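Side-chain contacts in irisin (Homo sapiens, PDB 4LSD), which probably mediates beneficial effects of muscular exercise as a secreted hormone that induces browning of white adipose tissue: residues Ala19-Asp24 with Val72-Ile77; Arg47-Val52 with Arg57-Trp62. All blocks are in the same frame, centred on the assembly; numbering follows the deposited sequence.

Interaction 1: Ala19-Asp24 with Val72-Ile77; sequences AVVSWD and VHVQAI
V74 meets W23 over one face of the indole: its methyl CG1 sits above the six-membered ring of W23, 4.0 Å from its centroid and only 17° off the ring normal, a clear CH-pi contact. The indole reaches this place because its CG stands between the backbone N and the carbonyl carbon (chi1 62°), while the second torsion turns the ring broadside to the valine. V74's other branch serves V21, where CG2 lies 4.1 Å from V21 CG1 as the two side chains pass each other in opposite directions. One step along, V21 CG2 looks across to V72 CG1 at 4.3 Å, a looser touch. Strands 19-24 and 69-78 lie in opposite sheets; the axes of segments 19-24 and 72-77 come within 9.2 Å at 44°, so side chains rather than backbone span the gap. I36 of strand 31-40 touches W23, V72 and V74, and V9 of strand 9-12 lies against V21, W23 and V74. All four residues of the contact are buried and apolar where they touch; the two sheets of this fibronectin type III sandwich are therefore held here by methyl and aromatic surfaces, with dispersion and the exclusion of water as the likely source of cohesion.

Interaction 2: Arg47-Val52 with Arg57-Trp62; sequences RFIQEV and RSCALW
The guanidinium of R47 lies flat on the W62 indole, planes 5° apart and CZ 4.1 Å from the six-membered ring's centroid, a stacked cation-pi pair. The same group grips its partner's backbone: NH2 donates in the carbonyl plane to a lone pair of W62 O at 2.6 Å, and NH1 adds a weak bond to that oxygen. The bend in the arginine chain (chi3 91°) brings the guanidinium into this position. Next to it I49 CD1 reaches in among the side chains of the other segment, 3.5 Å from W62 CZ3. The same methyl lies 3.7 Å from C59 SG and also touches L61 CD2. With the guanidinium gone, as in an alanine here, W62 O would lose both donors, and the indole, without its stacked cation, is likely to be freer to turn. Toward E51 the packing gives way to water: one molecule donates to E51 OE1 (2.7 Å) and S58 O (3.2 Å), bridging segments whose side chains do not meet there. E51 OE2 instead pairs with R47 NE of the second subunit in an intersubunit salt bridge, and strand 46-52 runs antiparallel to a strand of that subunit. Such a continuous intersubunit beta-sheet is the hallmark of the irisin fibronectin type III dimer, for which R47 is required.

Both contacts bridge the same two sheets of the sandwich, with centres about 7 Å apart, and along the chain interaction 2 is nested inside the loop closed by interaction 1. Strands 19-24 and 58-61 are neighbours in one sheet, where A19 O lies 2.7 Å from L61 N and V21 O 2.9 Å from C59 N, both probable hydrogen bonds. Side chains join them too: V21 CG2 is 3.5 Å from L61 CD1, making one apolar layer. In the facing sheet strand 31-40 separates 46-52 from 69-78. Interaction 1 lies deep in the domain, its centre about 3 Å from the chain's centre, while interaction 2 reaches from that core to the dimer interface; the V72 and R47 side chains are about 8 Å apart.

Interaction 1: Ala19-Asp24 with Val72-Ile77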
ATOM      1  N   ALA A  19      -0.446   8.094  -9.473  1.00 43.86           N
ATOM      2  CA  ALA A  19      -1.420   7.606 -10.442  1.00 43.10           C
ATOM      3  C   ALA A  19      -2.502   6.873  -9.676  1.00 43.95           C
ATOM      4  O   ALA A  19      -2.321   6.540  -8.506  1.00 47.42           O
ATOM      5  CB  ALA A  19      -0.762   6.663 -11.451  1.00 41.68           C
ATOM      6  N   VAL A  20      -3.628   6.638 -10.341  1.00 42.39           N
ATOM      7  CA  VAL A  20      -4.753   5.923  -9.755  1.00 37.46           C
ATOM      8  C   VAL A  20      -5.050   4.745 -10.677  1.00 36.52           C
ATOM      9  O   VAL A  20      -5.058   4.900 -11.896  1.00 38.25           O
ATOM     10  CB  VAL A  20      -6.016   6.810  -9.655  1.00 36.25           C
ATOM     11  CG1 VAL A  20      -7.182   5.976  -9.126  1.00 36.39           C
ATOM     12  CG2 VAL A  20      -5.759   8.002  -8.731  1.00 33.34           C
ATOM     13  N   VAL A  21      -5.285   3.575 -10.092  1.00 35.63           N
ATOM     14  CA  VAL A  21      -5.565   2.355 -10.845  1.00 37.05           C
ATOM     15  C   VAL A  21      -7.007   1.953 -10.614  1.00 39.35           C
ATOM     16  O   VAL A  21      -7.472   1.981  -9.481  1.00 44.36           O
ATOM     17  CB  VAL A  21      -4.663   1.193 -10.367  1.00 39.51           C
ATOM     18  CG1 VAL A  21      -4.959  -0.081 -11.154  1.00 38.82           C
ATOM     19  CG2 VAL A  21      -3.207   1.583 -10.506  1.00 41.06           C
ATOM     20  N   SER A  22      -7.711   1.572 -11.676  1.00 40.92           N
ATOM     21  CA  SER A  22      -9.113   1.160 -11.554  1.00 43.08           C
ATOM     22  C   SER A  22      -9.306  -0.176 -12.235  1.00 42.42           C
ATOM     23  O   SER A  22      -8.513  -0.567 -13.091  1.00 45.07           O
ATOM     24  CB  SER A  22     -10.052   2.169 -12.221  1.00 44.59           C
ATOM     25  OG  SER A  22      -9.735   3.492 -11.845  1.00 58.04           O
ATOM     26  N   TRP A  23     -10.380  -0.864 -11.877  1.00 38.92           N
ATOM     27  CA  TRP A  23     -10.662  -2.154 -12.471  1.00 40.63           C
ATOM     28  C   TRP A  23     -12.100  -2.519 -12.229  1.00 41.48           C
ATOM     29  O   TRP A  23     -12.834  -1.797 -11.554  1.00 40.34           O
ATOM     30  CB  TRP A  23      -9.774  -3.232 -11.860  1.00 38.36           C
ATOM     31  CG  TRP A  23      -9.999  -3.419 -10.378  1.00 37.58           C
ATOM     32  CD1 TRP A  23     -10.907  -4.245  -9.768  1.00 34.65           C
ATOM     33  CD2 TRP A  23      -9.318  -2.733  -9.331  1.00 39.42           C
ATOM     34  NE1 TRP A  23     -10.831  -4.105  -8.400  1.00 36.62           N
ATOM     35  CE2 TRP A  23      -9.865  -3.176  -8.106  1.00 40.76           C
ATOM     36  CE3 TRP A  23      -8.300  -1.770  -9.306  1.00 44.71           C
ATOM     37  CZ2 TRP A  23      -9.419  -2.698  -6.870  1.00 37.46           C
ATOM     38  CZ3 TRP A  23      -7.856  -1.293  -8.080  1.00 38.01           C
ATOM     39  CH2 TRP A  23      -8.421  -1.754  -6.878  1.00 38.86           C
ATOM     40  N   ASP A  24     -12.492  -3.653 -12.794  1.00 40.05           N
ATOM     41  CA  ASP A  24     -13.833  -4.176 -12.625  1.00 44.32           C
ATOM     42  C   ASP A  24     -13.638  -5.634 -12.334  1.00 44.27           C
ATOM     43  O   ASP A  24     -12.576  -6.199 -12.609  1.00 42.57           O
ATOM     44  CB  ASP A  24     -14.673  -4.077 -13.897  1.00 47.03           C
ATOM     45  CG  ASP A  24     -14.820  -2.679 -14.386  1.00 59.55           C
ATOM     46  OD1 ASP A  24     -15.257  -1.818 -13.594  1.00 60.47           O
ATOM     47  OD2 ASP A  24     -14.505  -2.454 -15.576  1.00 63.92           O
ATOM     48  N   VAL A  72       1.952  -2.793 -13.062  1.00 47.82           N
ATOM     49  CA  VAL A  72       1.049  -3.043 -11.957  1.00 41.06           C
ATOM     50  C   VAL A  72       0.163  -4.228 -12.271  1.00 41.28           C
ATOM     51  O   VAL A  72      -0.309  -4.366 -13.394  1.00 44.94           O
ATOM     52  CB  VAL A  72       0.155  -1.800 -11.727  1.00 44.13           C
ATOM     53  CG1 VAL A  72      -1.156  -2.185 -11.048  1.00 39.61           C
ATOM     54  CG2 VAL A  72       0.906  -0.770 -10.904  1.00 41.25           C
ATOM     55  N   HIS A  73      -0.065  -5.087 -11.284  1.00 39.89           N
ATOM     56  CA  HIS A  73      -0.957  -6.230 -11.472  1.00 41.83           C
ATOM     57  C   HIS A  73      -1.992  -6.152 -10.370  1.00 42.55           C
ATOM     58  O   HIS A  73      -1.667  -5.841  -9.227  1.00 48.06           O
ATOM     59  CB  HIS A  73      -0.227  -7.571 -11.345  1.00 41.37           C
ATOM     60  CG  HIS A  73       0.708  -7.865 -12.476  1.00 49.93           C
ATOM     61  ND1 HIS A  73       0.380  -8.692 -13.523  1.00 55.11           N
ATOM     62  CD2 HIS A  73       1.962  -7.417 -12.719  1.00 48.73           C
ATOM     63  CE1 HIS A  73       1.395  -8.742 -14.373  1.00 53.05           C
ATOM     64  NE2 HIS A  73       2.361  -7.977 -13.907  1.00 50.35           N
ATOM     65  N   VAL A  74      -3.240  -6.432 -10.711  1.00 37.25           N
ATOM     66  CA  VAL A  74      -4.299  -6.396  -9.723  1.00 40.35           C
ATOM     67  C   VAL A  74      -4.821  -7.807  -9.530  1.00 42.41           C
ATOM     68  O   VAL A  74      -4.782  -8.619 -10.446  1.00 48.09           O
ATOM     69  CB  VAL A  74      -5.461  -5.491 -10.176  1.00 42.29           C
ATOM     70  CG1 VAL A  74      -6.481  -5.350  -9.052  1.00 38.68           C
ATOM     71  CG2 VAL A  74      -4.934  -4.138 -10.585  1.00 39.67           C
ATOM     72  N   GLN A  75      -5.294  -8.100  -8.327  1.00 45.52           N
ATOM     73  CA  GLN A  75      -5.843  -9.415  -8.002  1.00 42.30           C
ATOM     74  C   GLN A  75      -7.103  -9.174  -7.170  1.00 44.53           C
ATOM     75  O   GLN A  75      -7.190  -8.177  -6.458  1.00 47.43           O
ATOM     76  CB  GLN A  75      -4.837 -10.220  -7.185  1.00 41.80           C
ATOM     77  CG  GLN A  75      -5.422 -11.475  -6.576  1.00 48.13           C
ATOM     78  CD  GLN A  75      -4.465 -12.135  -5.616  1.00 46.90           C
ATOM     79  OE1 GLN A  75      -4.098 -13.294  -5.785  1.00 53.77           O
ATOM     80  NE2 GLN A  75      -4.047 -11.394  -4.601  1.00 47.55           N
ATOM     81  N   ALA A  76      -8.085 -10.063  -7.252  1.00 41.52           N
ATOM     82  CA  ALA A  76      -9.306  -9.874  -6.483  1.00 38.41           C
ATOM     83  C   ALA A  76      -9.387 -10.871  -5.336  1.00 42.82           C
ATOM     84  O   ALA A  76      -9.122 -12.060  -5.513  1.00 48.14           O
ATOM     85  CB  ALA A  76     -10.521 -10.004  -7.386  1.00 34.24           C
ATOM     86  N   ILE A  77      -9.766 -10.377  -4.160  1.00 43.28           N
ATOM     87  CA  ILE A  77      -9.863 -11.212  -2.966  1.00 41.26           C
ATOM     88  C   ILE A  77     -11.307 -11.564  -2.656  1.00 38.03           C
ATOM     89  O   ILE A  77     -12.179 -10.704  -2.674  1.00 39.09           O
ATOM     90  CB  ILE A  77      -9.309 -10.493  -1.713  1.00 42.03           C
ATOM     91  CG1 ILE A  77      -7.978  -9.807  -2.027  1.00 38.28           C
ATOM     92  CG2 ILE A  77      -9.155 -11.491  -0.571  1.00 33.24           C
ATOM     93  CD1 ILE A  77      -6.824 -10.738  -2.180  1.00 40.76           C
TER

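Interaction 2: Arg47-Val52 with Arg57-Trp62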
ATOM      1  N   ARG A  47       6.488  -2.769  -4.414  1.00 45.56           N
ATOM      2  CA  ARG A  47       5.457  -2.278  -3.508  1.00 42.57           C
ATOM      3  C   ARG A  47       4.171  -3.094  -3.621  1.00 42.42           C
ATOM      4  O   ARG A  47       3.697  -3.377  -4.724  1.00 40.21           O
ATOM      5  CB  ARG A  47       5.160  -0.806  -3.793  1.00 41.01           C
ATOM      6  CG  ARG A  47       4.155  -0.197  -2.840  1.00 48.00           C
ATOM      7  CD  ARG A  47       4.379   1.302  -2.686  1.00 48.50           C
ATOM      8  NE  ARG A  47       3.607   2.074  -3.650  1.00 54.55           N
ATOM      9  CZ  ARG A  47       3.910   3.309  -4.037  1.00 60.26           C
ATOM     10  NH1 ARG A  47       4.984   3.918  -3.545  1.00 56.59           N
ATOM     11  NH2 ARG A  47       3.125   3.938  -4.908  1.00 48.34           N
ATOM     12  N   PHE A  48       3.614  -3.471  -2.473  1.00 40.83           N
ATOM     13  CA  PHE A  48       2.386  -4.258  -2.432  1.00 38.72           C
ATOM     14  C   PHE A  48       1.298  -3.582  -1.595  1.00 40.61           C
ATOM     15  O   PHE A  48       1.541  -3.213  -0.449  1.00 36.36           O
ATOM     16  CB  PHE A  48       2.651  -5.641  -1.830  1.00 36.30           C
ATOM     17  CG  PHE A  48       3.744  -6.398  -2.509  1.00 44.12           C
ATOM     18  CD1 PHE A  48       5.065  -6.293  -2.071  1.00 39.51           C
ATOM     19  CD2 PHE A  48       3.457  -7.212  -3.601  1.00 39.53           C
ATOM     20  CE1 PHE A  48       6.086  -6.990  -2.716  1.00 40.43           C
ATOM     21  CE2 PHE A  48       4.465  -7.911  -4.252  1.00 40.45           C
ATOM     22  CZ  PHE A  48       5.783  -7.803  -3.813  1.00 44.67           C
ATOM     23  N   ILE A  49       0.100  -3.431  -2.159  1.00 41.15           N
ATOM     24  CA  ILE A  49      -1.007  -2.835  -1.427  1.00 35.42           C
ATOM     25  C   ILE A  49      -2.158  -3.812  -1.414  1.00 34.62           C
ATOM     26  O   ILE A  49      -2.484  -4.401  -2.433  1.00 36.96           O
ATOM     27  CB  ILE A  49      -1.515  -1.553  -2.071  1.00 37.36           C
ATOM     28  CG1 ILE A  49      -0.390  -0.528  -2.171  1.00 38.27           C
ATOM     29  CG2 ILE A  49      -2.654  -0.989  -1.229  1.00 35.97           C
ATOM     30  CD1 ILE A  49      -0.763   0.692  -2.972  1.00 41.92           C
ATOM     31  N   GLN A  50      -2.767  -4.001  -0.251  1.00 37.29           N
ATOM     32  CA  GLN A  50      -3.906  -4.908  -0.130  1.00 34.42           C
ATOM     33  C   GLN A  50      -4.949  -4.204   0.729  1.00 35.50           C
ATOM     34  O   GLN A  50      -4.607  -3.497   1.665  1.00 36.10           O
ATOM     35  CB  GLN A  50      -3.501  -6.229   0.543  1.00 33.09           C
ATOM     36  CG  GLN A  50      -4.607  -7.273   0.569  1.00 39.70           C
ATOM     37  CD  GLN A  50      -4.353  -8.408   1.562  1.00 52.55           C
ATOM     38  OE1 GLN A  50      -4.653  -8.294   2.756  1.00 62.37           O
ATOM     39  NE2 GLN A  50      -3.791  -9.507   1.070  1.00 53.68           N
ATOM     40  N   GLU A  51      -6.218  -4.350   0.375  1.00 33.59           N
ATOM     41  CA  GLU A  51      -7.298  -3.764   1.156  1.00 28.12           C
ATOM     42  C   GLU A  51      -8.386  -4.802   1.143  1.00 30.85           C
ATOM     43  O   GLU A  51      -8.681  -5.395   0.114  1.00 39.81           O
ATOM     44  CB  GLU A  51      -7.807  -2.449   0.557  1.00 34.24           C
ATOM     45  CG  GLU A  51      -6.839  -1.293   0.710  1.00 35.98           C
ATOM     46  CD  GLU A  51      -7.455   0.041   0.329  1.00 46.09           C
ATOM     47  OE1 GLU A  51      -8.536   0.029  -0.297  1.00 53.26           O
ATOM     48  OE2 GLU A  51      -6.860   1.097   0.650  1.00 49.75           O
ATOM     49  N   VAL A  52      -8.972  -5.040   2.303  1.00 35.39           N
ATOM     50  CA  VAL A  52     -10.013  -6.036   2.425  1.00 30.47           C
ATOM     51  C   VAL A  52     -11.197  -5.411   3.155  1.00 35.58           C
ATOM     52  O   VAL A  52     -11.047  -4.383   3.825  1.00 38.17           O
ATOM     53  CB  VAL A  52      -9.442  -7.269   3.162  1.00 37.91           C
ATOM     54  CG1 VAL A  52     -10.539  -8.217   3.594  1.00 39.55           C
ATOM     55  CG2 VAL A  52      -8.475  -7.992   2.225  1.00 39.99           C
ATOM     56  N   ARG A  57     -13.016   0.108  -6.084  1.00 36.47           N
ATOM     57  CA  ARG A  57     -12.597  -0.383  -7.392  1.00 36.24           C
ATOM     58  C   ARG A  57     -11.424   0.454  -7.928  1.00 41.97           C
ATOM     59  O   ARG A  57     -11.157   0.489  -9.131  1.00 46.63           O
ATOM     60  CB  ARG A  57     -13.777  -0.364  -8.373  1.00 32.71           C
ATOM     61  CG  ARG A  57     -14.879  -1.400  -8.063  1.00 29.49           C
ATOM     62  CD  ARG A  57     -14.455  -2.835  -8.380  1.00 34.76           C
ATOM     63  NE  ARG A  57     -15.475  -3.819  -8.014  1.00 39.39           N
ATOM     64  CZ  ARG A  57     -15.709  -4.256  -6.775  1.00 41.89           C
ATOM     65  NH1 ARG A  57     -14.992  -3.806  -5.754  1.00 41.00           N
ATOM     66  NH2 ARG A  57     -16.668  -5.151  -6.550  1.00 31.08           N
ATOM     67  N   SER A  58     -10.731   1.140  -7.025  1.00 38.75           N
ATOM     68  CA  SER A  58      -9.572   1.931  -7.407  1.00 40.88           C
ATOM     69  C   SER A  58      -8.601   2.042  -6.248  1.00 41.90           C
ATOM     70  O   SER A  58      -8.971   1.951  -5.079  1.00 42.69           O
ATOM     71  CB  SER A  58      -9.971   3.324  -7.911  1.00 40.18           C
ATOM     72  OG  SER A  58     -10.792   3.998  -6.985  1.00 49.36           O
ATOM     73  N   CYS A  59      -7.342   2.224  -6.601  1.00 42.49           N
ATOM     74  CA  CYS A  59      -6.289   2.318  -5.630  1.00 37.99           C
ATOM     75  C   CYS A  59      -5.257   3.315  -6.119  1.00 39.44           C
ATOM     76  O   CYS A  59      -4.762   3.199  -7.235  1.00 40.79           O
ATOM     77  CB  CYS A  59      -5.658   0.944  -5.470  1.00 35.21           C
ATOM     78  SG  CYS A  59      -4.176   0.932  -4.476  1.00 44.30           S
ATOM     79  N   ALA A  60      -4.932   4.292  -5.279  1.00 35.24           N
ATOM     80  CA  ALA A  60      -3.944   5.310  -5.627  1.00 37.40           C
ATOM     81  C   ALA A  60      -2.521   4.823  -5.372  1.00 39.89           C
ATOM     82  O   ALA A  60      -2.277   4.079  -4.430  1.00 42.48           O
ATOM     83  CB  ALA A  60      -4.193   6.558  -4.824  1.00 33.94           C
ATOM     84  N   LEU A  61      -1.588   5.244  -6.220  1.00 40.96           N
ATOM     85  CA  LEU A  61      -0.186   4.884  -6.070  1.00 40.11           C
ATOM     86  C   LEU A  61       0.530   6.211  -5.911  1.00 42.45           C
ATOM     87  O   LEU A  61       0.456   7.078  -6.782  1.00 46.59           O
ATOM     88  CB  LEU A  61       0.331   4.162  -7.318  1.00 44.32           C
ATOM     89  CG  LEU A  61      -0.506   2.964  -7.764  1.00 47.88           C
ATOM     90  CD1 LEU A  61      -0.125   2.604  -9.191  1.00 42.79           C
ATOM     91  CD2 LEU A  61      -0.299   1.786  -6.823  1.00 40.77           C
ATOM     92  N   TRP A  62       1.232   6.364  -4.800  1.00 41.71           N
ATOM     93  CA  TRP A  62       1.927   7.600  -4.506  1.00 43.21           C
ATOM     94  C   TRP A  62       3.441   7.458  -4.548  1.00 46.10           C
ATOM     95  O   TRP A  62       3.974   6.354  -4.626  1.00 41.10           O
ATOM     96  CB  TRP A  62       1.524   8.054  -3.115  1.00 48.86           C
ATOM     97  CG  TRP A  62       2.004   7.092  -2.052  1.00 53.61           C
ATOM     98  CD1 TRP A  62       3.088   7.250  -1.235  1.00 53.04           C
ATOM     99  CD2 TRP A  62       1.456   5.793  -1.742  1.00 56.44           C
ATOM    100  NE1 TRP A  62       3.253   6.136  -0.435  1.00 54.22           N
ATOM    101  CE2 TRP A  62       2.269   5.232  -0.725  1.00 52.64           C
ATOM    102  CE3 TRP A  62       0.362   5.056  -2.224  1.00 49.51           C
ATOM    103  CZ2 TRP A  62       2.022   3.961  -0.186  1.00 49.66           C
ATOM    104  CZ3 TRP A  62       0.119   3.795  -1.686  1.00 47.11           C
ATOM    105  CH2 TRP A  62       0.946   3.262  -0.677  1.00 52.18           C
TER
HETATM  106  O   HOH W   1      -7.771   1.801  -2.168  1.00 42.59           O